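Local coordinates for protein double Glycine Motif Protease domain from AMS/PCAT Transporter (Lachnospiraceae bacterium C6A11, PDB 6MPZ) that probably cleaves the leader peptide from lantibiotic-type precursors after a double glycine motif, as the cysteine peptidase domain of a peptide-exporting transporter, at residues Phe99-Val104 against Asn116-Gly121; Cys93-Asn98 against Arg132-Ile137; Cys27-Leu32 against Gln47-Cys52. One frame throughout, in Å; residues are numbered along the deposited sequence.

Contact 1 of 3, residues Phe99-Val104 against Asn116-Gly121; sequences FNHFVV and NDPAKG
His101 reaches across to Asp117 and gives its NE2 hydrogen to Asp117 OD1, at 2.7 Å and nearly straight (169° at the hydrogen). The carboxylate oxygen lies in the plane of the imidazole, at its edge. The two flat groups are not coplanar: their planes are 48° apart, and NE2 meets OD1 from above the carboxylate plane. From the opposite face the backbone N of Ala119 also donates to Asp117 OD1, at 2.8 Å, which closes an Asx turn. Two bonds therefore hold this one oxygen and would restrict how the carboxylate can turn. Asp117 CG stands anti to its own backbone N (chi1 -178°), which brings the acid up to the ring.

The tight part adjoins this pair. Val103 CG1 packs 3.8 Å from Asp117 CG, and Pro118 CD sits 3.3 Å from Phe102 O. Farther along, Val104 and Asn116 form an antiparallel hydrogen-bonded pair of the hairpin 101-109/112-117. Toward solvent the contact thins out. There the exposed Ala119 touches His101, with Ala119 CB 4.1 Å from His101 CE1.

His101 ND1 bonds to the backbone of the bound peptide, and the ring touches Cys27. The geometry is consistent with the Cys-His-Asp triad of C39 peptidases, in which the acid would orient the imidazole beside the cysteine.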
# COMPACT_ATOMS: atom_id res chain seq x y z
N PHE A 99 -6.33 9.86 -6.40
CA PHE A 99 -6.61 9.23 -7.72
C PHE A 99 -5.37 9.04 -8.63
O PHE A 99 -5.51 8.62 -9.75
CB PHE A 99 -7.76 9.97 -8.45
CG PHE A 99 -9.04 10.03 -7.65
CD1 PHE A 99 -9.90 8.93 -7.63
CD2 PHE A 99 -9.35 11.14 -6.86
CE1 PHE A 99 -11.07 8.95 -6.86
CE2 PHE A 99 -10.51 11.16 -6.10
CZ PHE A 99 -11.37 10.06 -6.09
N ASN A 100 -4.19 9.25 -8.07
CA ASN A 100 -2.90 9.51 -8.72
C ASN A 100 -1.69 8.68 -8.29
O ASN A 100 -0.67 8.65 -8.97
CB ASN A 100 -2.42 10.84 -8.07
CG ASN A 100 -2.65 12.00 -8.91
OD1 ASN A 100 -1.89 12.95 -8.91
ND2 ASN A 100 -3.75 11.97 -9.64
N HIS A 101 -1.77 8.15 -7.07
CA HIS A 101 -0.59 7.95 -6.21
C HIS A 101 -0.89 6.77 -5.28
O HIS A 101 -2.07 6.41 -5.03
CB HIS A 101 -0.28 9.27 -5.46
CG HIS A 101 1.04 9.31 -4.73
ND1 HIS A 101 2.25 9.10 -5.35
CD2 HIS A 101 1.33 9.61 -3.44
CE1 HIS A 101 3.23 9.25 -4.48
NE2 HIS A 101 2.70 9.53 -3.31
N PHE A 102 0.18 6.12 -4.86
CA PHE A 102 0.10 5.08 -3.86
C PHE A 102 1.00 5.48 -2.71
O PHE A 102 2.13 5.96 -2.93
CB PHE A 102 0.54 3.73 -4.40
CG PHE A 102 -0.40 3.13 -5.37
CD1 PHE A 102 -1.66 2.71 -4.97
CD2 PHE A 102 -0.04 2.96 -6.71
CE1 PHE A 102 -2.54 2.15 -5.87
CE2 PHE A 102 -0.93 2.42 -7.62
CZ PHE A 102 -2.17 2.01 -7.20
N VAL A 103 0.48 5.30 -1.49
CA VAL A 103 1.24 5.49 -0.28
C VAL A 103 1.05 4.26 0.61
O VAL A 103 0.13 3.45 0.40
CB VAL A 103 0.85 6.77 0.43
CG1 VAL A 103 1.03 7.97 -0.50
CG2 VAL A 103 -0.59 6.69 0.98
N VAL A 104 1.93 4.12 1.62
CA VAL A 104 1.82 3.03 2.60
C VAL A 104 1.19 3.53 3.89
O VAL A 104 1.73 4.44 4.51
CB VAL A 104 3.18 2.43 2.96
CG1 VAL A 104 2.99 1.30 4.00
CG2 VAL A 104 3.82 1.88 1.71
N ASN A 116 3.81 6.34 5.05
CA ASN A 116 5.10 6.50 4.33
C ASN A 116 4.71 6.80 2.90
O ASN A 116 4.24 5.93 2.18
CB ASN A 116 5.94 5.20 4.42
CG ASN A 116 6.66 5.05 5.77
OD1 ASN A 116 6.69 6.00 6.58
ND2 ASN A 116 7.21 3.84 6.04
N ASP A 117 4.82 8.07 2.54
CA ASP A 117 4.54 8.56 1.22
C ASP A 117 5.86 8.48 0.40
O ASP A 117 6.85 9.10 0.77
CB ASP A 117 4.06 10.01 1.30
CG ASP A 117 3.71 10.59 -0.07
OD1 ASP A 117 4.23 10.16 -1.14
OD2 ASP A 117 2.88 11.51 -0.07
N PRO A 118 5.87 7.72 -0.72
CA PRO A 118 7.12 7.59 -1.51
C PRO A 118 7.66 8.91 -2.08
O PRO A 118 8.85 8.99 -2.38
CB PRO A 118 6.74 6.61 -2.62
CG PRO A 118 5.51 5.94 -2.19
CD PRO A 118 4.79 6.86 -1.24
N ALA A 119 6.80 9.91 -2.22
CA ALA A 119 7.21 11.26 -2.65
C ALA A 119 7.68 12.15 -1.52
O ALA A 119 8.33 13.15 -1.78
CB ALA A 119 6.07 11.96 -3.38
N LYS A 120 7.31 11.85 -0.27
CA LYS A 120 7.61 12.76 0.85
C LYS A 120 8.32 12.14 2.04
O LYS A 120 8.88 12.88 2.80
CB LYS A 120 6.32 13.48 1.30
CG LYS A 120 5.78 14.41 0.22
CD LYS A 120 4.79 15.45 0.75
CE LYS A 120 3.45 14.85 1.16
NZ LYS A 120 2.82 15.66 2.24
N GLY A 121 8.35 10.80 2.18
CA GLY A 121 8.86 10.17 3.39
C GLY A 121 7.73 9.91 4.39
O GLY A 121 6.54 9.80 4.01

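Contact 2 of 3, residues Cys93-Asn98 against Arg132-Ile137; sequences CIIHWN and RSFTGI
His96, Ser133 and Thr135 carry this contact. The His96 side chain runs at a slant across Thr135, and its ring edge approaches the threonine hydroxyl: CD2 is 3.0 Å from Thr135 OG1, near the ring plane. CG of His96 stands anti to the backbone N (chi1 -168°), which swings the imidazole toward Thr135. At the base of the ring, His96 CB rests on Ile137 CB at 3.9 Å. The backbone of His96 is held too, with its N donating to Ile137 O at 3.1 Å. Its carbonyl O accepts a weak bond from Thr135 N.

Ser133 sits at the end of helix 127-133. Its CB lies over one face of the Trp97 indole, 3.5 Å from the centre of the six-membered ring and 11° off the normal, a CH-pi contact. Its carbonyl O receives Asn98 N in a 2.9 Å bond, so the end of the helix is tied to the end of strand 93-97. Ser133 OG is near Asn98 OD1, but that bond is weak and its proton may go to Glu129 O instead.

Trp97 and Phe134 form an antiparallel non-hydrogen-bonded pair. Phe134 CE1 packs on Ile95 CB at 3.8 Å, where the two side chains cross at about a right angle.

His96 and Ile137 also pack against the bound peptide, His96 on its backbone and Ile137 on an apolar side chain. The arrangement is a helix-to-strand junction on the central antiparallel sheet of this C39 peptidase, where the bound peptide packs.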
# COMPACT_ATOMS: atom_id res chain seq x y z
N CYS A 93 -0.60 -1.50 4.92
CA CYS A 93 -1.42 -1.77 3.72
C CYS A 93 -1.09 -0.65 2.73
O CYS A 93 -0.54 0.42 3.13
CB CYS A 93 -2.95 -1.77 4.03
SG CYS A 93 -3.62 -0.22 4.75
N ILE A 94 -1.43 -0.86 1.47
CA ILE A 94 -1.18 0.15 0.44
C ILE A 94 -2.53 0.76 0.09
O ILE A 94 -3.51 0.02 -0.08
CB ILE A 94 -0.49 -0.46 -0.83
CG1 ILE A 94 0.93 -0.99 -0.48
CG2 ILE A 94 -0.37 0.60 -1.91
CD1 ILE A 94 1.66 -1.75 -1.57
N ILE A 95 -2.57 2.10 -0.03
CA ILE A 95 -3.78 2.78 -0.33
C ILE A 95 -3.57 3.74 -1.50
O ILE A 95 -2.48 4.33 -1.65
CB ILE A 95 -4.41 3.52 0.88
CG1 ILE A 95 -3.51 4.65 1.42
CG2 ILE A 95 -4.73 2.53 1.97
CD1 ILE A 95 -4.15 5.58 2.45
N HIS A 96 -4.62 3.85 -2.32
CA HIS A 96 -4.71 4.75 -3.49
C HIS A 96 -4.98 6.17 -2.94
O HIS A 96 -5.71 6.33 -1.99
CB HIS A 96 -5.84 4.20 -4.39
CG HIS A 96 -5.91 4.80 -5.77
ND1 HIS A 96 -4.80 5.07 -6.54
CD2 HIS A 96 -6.98 5.11 -6.53
CE1 HIS A 96 -5.18 5.57 -7.69
NE2 HIS A 96 -6.50 5.59 -7.72
N TRP A 97 -4.36 7.19 -3.54
CA TRP A 97 -4.24 8.53 -2.92
C TRP A 97 -4.36 9.61 -3.99
O TRP A 97 -3.55 9.62 -4.93
CB TRP A 97 -2.86 8.63 -2.24
CG TRP A 97 -2.61 9.78 -1.27
CD1 TRP A 97 -1.89 10.92 -1.50
CD2 TRP A 97 -3.02 9.85 0.10
NE1 TRP A 97 -1.83 11.69 -0.35
CE2 TRP A 97 -2.52 11.06 0.64
CE3 TRP A 97 -3.77 9.00 0.94
CZ2 TRP A 97 -2.77 11.46 1.95
CZ3 TRP A 97 -4.00 9.39 2.26
CH2 TRP A 97 -3.52 10.61 2.74
N ASN A 98 -5.33 10.50 -3.82
CA ASN A 98 -5.66 11.58 -4.78
C ASN A 98 -5.90 11.11 -6.23
O ASN A 98 -5.63 11.85 -7.15
CB ASN A 98 -4.57 12.66 -4.73
CG ASN A 98 -4.45 13.28 -3.36
OD1 ASN A 98 -5.45 13.40 -2.65
ND2 ASN A 98 -3.24 13.64 -2.97
N ARG A 132 -10.35 12.99 2.70
CA ARG A 132 -10.51 13.42 1.29
C ARG A 132 -9.50 12.83 0.30
O ARG A 132 -9.84 12.65 -0.86
CB ARG A 132 -10.61 14.93 1.15
CG ARG A 132 -9.42 15.77 1.50
CD ARG A 132 -9.55 17.22 1.00
NE ARG A 132 -9.93 18.15 2.09
CZ ARG A 132 -9.10 18.67 2.99
NH1 ARG A 132 -7.79 18.51 2.90
NH2 ARG A 132 -9.62 19.49 3.91
N SER A 133 -8.29 12.53 0.77
CA SER A 133 -7.19 12.04 -0.07
C SER A 133 -7.25 10.51 -0.34
O SER A 133 -6.97 10.05 -1.47
CB SER A 133 -5.83 12.37 0.56
OG SER A 133 -5.61 13.75 0.52
N PHE A 134 -7.65 9.73 0.66
CA PHE A 134 -7.89 8.30 0.42
C PHE A 134 -9.09 8.10 -0.54
O PHE A 134 -10.19 8.55 -0.26
CB PHE A 134 -8.13 7.64 1.75
CG PHE A 134 -8.55 6.20 1.67
CD1 PHE A 134 -7.76 5.28 1.04
CD2 PHE A 134 -9.73 5.79 2.26
CE1 PHE A 134 -8.15 3.94 0.98
CE2 PHE A 134 -10.12 4.44 2.21
CZ PHE A 134 -9.32 3.52 1.56
N THR A 135 -8.87 7.43 -1.66
CA THR A 135 -9.91 7.25 -2.69
C THR A 135 -10.84 6.09 -2.44
O THR A 135 -11.83 5.92 -3.15
CB THR A 135 -9.31 6.95 -4.09
OG1 THR A 135 -8.75 5.62 -4.10
CG2 THR A 135 -8.28 7.94 -4.45
N GLY A 136 -10.46 5.21 -1.52
CA GLY A 136 -11.27 4.08 -1.19
C GLY A 136 -10.63 2.75 -1.45
O GLY A 136 -11.09 1.75 -0.85
N ILE A 137 -9.60 2.69 -2.31
CA ILE A 137 -8.97 1.40 -2.68
C ILE A 137 -7.76 1.08 -1.74
O ILE A 137 -6.87 1.90 -1.59
CB ILE A 137 -8.48 1.37 -4.15
CG1 ILE A 137 -9.59 1.79 -5.15
CG2 ILE A 137 -7.96 -0.01 -4.51
CD1 ILE A 137 -10.86 0.93 -5.13

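Contact 3 of 3, residues Cys27-Leu32 against Gln47-Cys52; sequences CGAASL and QVRVDC
Ala29 CB presses on the backbone of Arg49, 3.7 Å from Arg49 CA. This is the near point of two packed helices, 27-38 and 45-52, in the helical part of the papain-like (clan CA) fold of C39 peptidases. The axes of the two segments come within 8.7 Å and cross at 120°. The small methyl of Ala29 allows that close approach: the CA atoms of Ala29 and Arg49 are 5.1 Å apart.

Larger side chains pack around this point. One methyl of Val48, CG1, lies 3.4 Å from Ala29 O and also 4.2 Å from Leu32 CB. Val48 CG1 is anti to its own backbone N (chi1 179°), and this places it against the first helix. Leu32 closes the contact at its other edge. Its branch CD2 meets the sulfur of Cys52, and its side chain also touches Ala67 and Ala68 of helix 61-70. The interface is thus apolar.

The side chain of Arg49 takes part through its aliphatic stem, with CG near Ala29 CB. Its NE makes a salt bridge with Glu26, just before the first helix.

Cys27 stands at the start of that helix. Its sulfur is bonded covalently to the backbone of the bound peptide. On the helix 45-52 side, the contact ends at the thiol of Cys52, with SG 3.8 Å from Leu32 CD2 and 4.2 Å from Ala29 CA.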
# COMPACT_ATOMS: atom_id res chain seq x y z
N CYS A 27 5.82 5.13 -7.44
CA CYS A 27 5.18 5.05 -6.08
C CYS A 27 4.63 3.64 -5.71
O CYS A 27 4.78 3.21 -4.57
CB CYS A 27 4.07 6.10 -5.91
SG CYS A 27 2.76 5.99 -7.14
N GLY A 28 4.00 2.97 -6.68
CA GLY A 28 3.48 1.60 -6.53
C GLY A 28 4.55 0.65 -6.06
O GLY A 28 4.39 -0.07 -5.07
N ALA A 29 5.67 0.67 -6.77
CA ALA A 29 6.81 -0.18 -6.47
C ALA A 29 7.51 0.14 -5.14
O ALA A 29 7.89 -0.78 -4.40
CB ALA A 29 7.82 -0.10 -7.61
N ALA A 30 7.71 1.43 -4.86
CA ALA A 30 8.27 1.86 -3.59
C ALA A 30 7.36 1.41 -2.42
O ALA A 30 7.86 0.90 -1.43
CB ALA A 30 8.42 3.38 -3.59
N SER A 31 6.04 1.52 -2.60
CA SER A 31 5.07 1.17 -1.59
C SER A 31 5.13 -0.35 -1.38
O SER A 31 5.19 -0.79 -0.26
CB SER A 31 3.62 1.60 -1.97
OG SER A 31 3.52 3.03 -2.10
N LEU A 32 5.14 -1.16 -2.44
CA LEU A 32 5.28 -2.63 -2.18
C LEU A 32 6.67 -2.98 -1.57
O LEU A 32 6.80 -3.94 -0.83
CB LEU A 32 5.05 -3.43 -3.43
CG LEU A 32 5.18 -4.97 -3.31
CD1 LEU A 32 4.24 -5.55 -2.29
CD2 LEU A 32 4.86 -5.57 -4.66
N GLN A 47 14.01 -4.95 -9.08
CA GLN A 47 13.18 -6.10 -9.39
C GLN A 47 11.69 -5.80 -9.12
O GLN A 47 10.83 -6.16 -9.93
CB GLN A 47 13.66 -7.33 -8.59
CG GLN A 47 13.04 -8.65 -9.03
CD GLN A 47 13.44 -9.04 -10.43
OE1 GLN A 47 14.64 -9.17 -10.69
NE2 GLN A 47 12.45 -9.25 -11.35
N VAL A 48 11.40 -5.10 -8.02
CA VAL A 48 10.02 -4.77 -7.64
C VAL A 48 9.36 -3.89 -8.73
O VAL A 48 8.18 -4.09 -9.07
CB VAL A 48 9.93 -4.08 -6.25
CG1 VAL A 48 8.48 -3.74 -5.90
CG2 VAL A 48 10.57 -4.93 -5.14
N ARG A 49 10.10 -2.92 -9.25
CA ARG A 49 9.57 -2.01 -10.29
C ARG A 49 9.10 -2.83 -11.48
O ARG A 49 8.00 -2.65 -11.98
CB ARG A 49 10.64 -1.09 -10.83
CG ARG A 49 11.14 0.01 -9.95
CD ARG A 49 12.04 0.92 -10.77
NE ARG A 49 12.88 1.72 -9.91
CZ ARG A 49 14.22 1.68 -9.83
NH1 ARG A 49 14.96 0.88 -10.59
NH2 ARG A 49 14.81 2.50 -8.97
N VAL A 50 9.97 -3.71 -11.92
CA VAL A 50 9.72 -4.53 -13.09
C VAL A 50 8.59 -5.52 -12.84
O VAL A 50 7.78 -5.73 -13.71
CB VAL A 50 11.06 -5.19 -13.54
CG1 VAL A 50 10.91 -6.65 -13.93
CG2 VAL A 50 11.66 -4.35 -14.65
N ASP A 51 8.54 -6.11 -11.65
CA ASP A 51 7.46 -7.04 -11.31
C ASP A 51 6.12 -6.35 -11.10
O ASP A 51 5.11 -6.95 -11.33
CB ASP A 51 7.80 -7.89 -10.09
CG ASP A 51 9.02 -8.76 -10.31
OD1 ASP A 51 9.42 -8.97 -11.46
OD2 ASP A 51 9.59 -9.26 -9.34
N CYS A 52 6.12 -5.07 -10.72
CA CYS A 52 4.88 -4.31 -10.62
C CYS A 52 4.42 -3.79 -11.97
O CYS A 52 3.31 -3.27 -12.09
CB CYS A 52 5.05 -3.13 -9.65
SG CYS A 52 5.05 -3.69 -7.92

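How the contacts relate
Contacts 1 and 2 lie on the sheet, and contact 3 on the helix that carries Cys27, the probable nucleophile. Contacts 1 and 2 have centres about 9 Å apart: strands 93-97 and 101-109 are neighbours, and Val103 O lies 3.1 Å from Ile95 N. The centre of contact 3 is about 12 Å from that of contact 1, yet His101 ND1 is 3.6 Å from Cys27 CB and Phe102 N is 3.4 Å from Cys27 SG. Contacts 2 and 3 are farther apart, about 17 Å between centres, and meet where Ile94 CD1 packs on Leu32 N at 3.6 Å. The bound peptide touches all three contacts, and its covalent link is to Cys27.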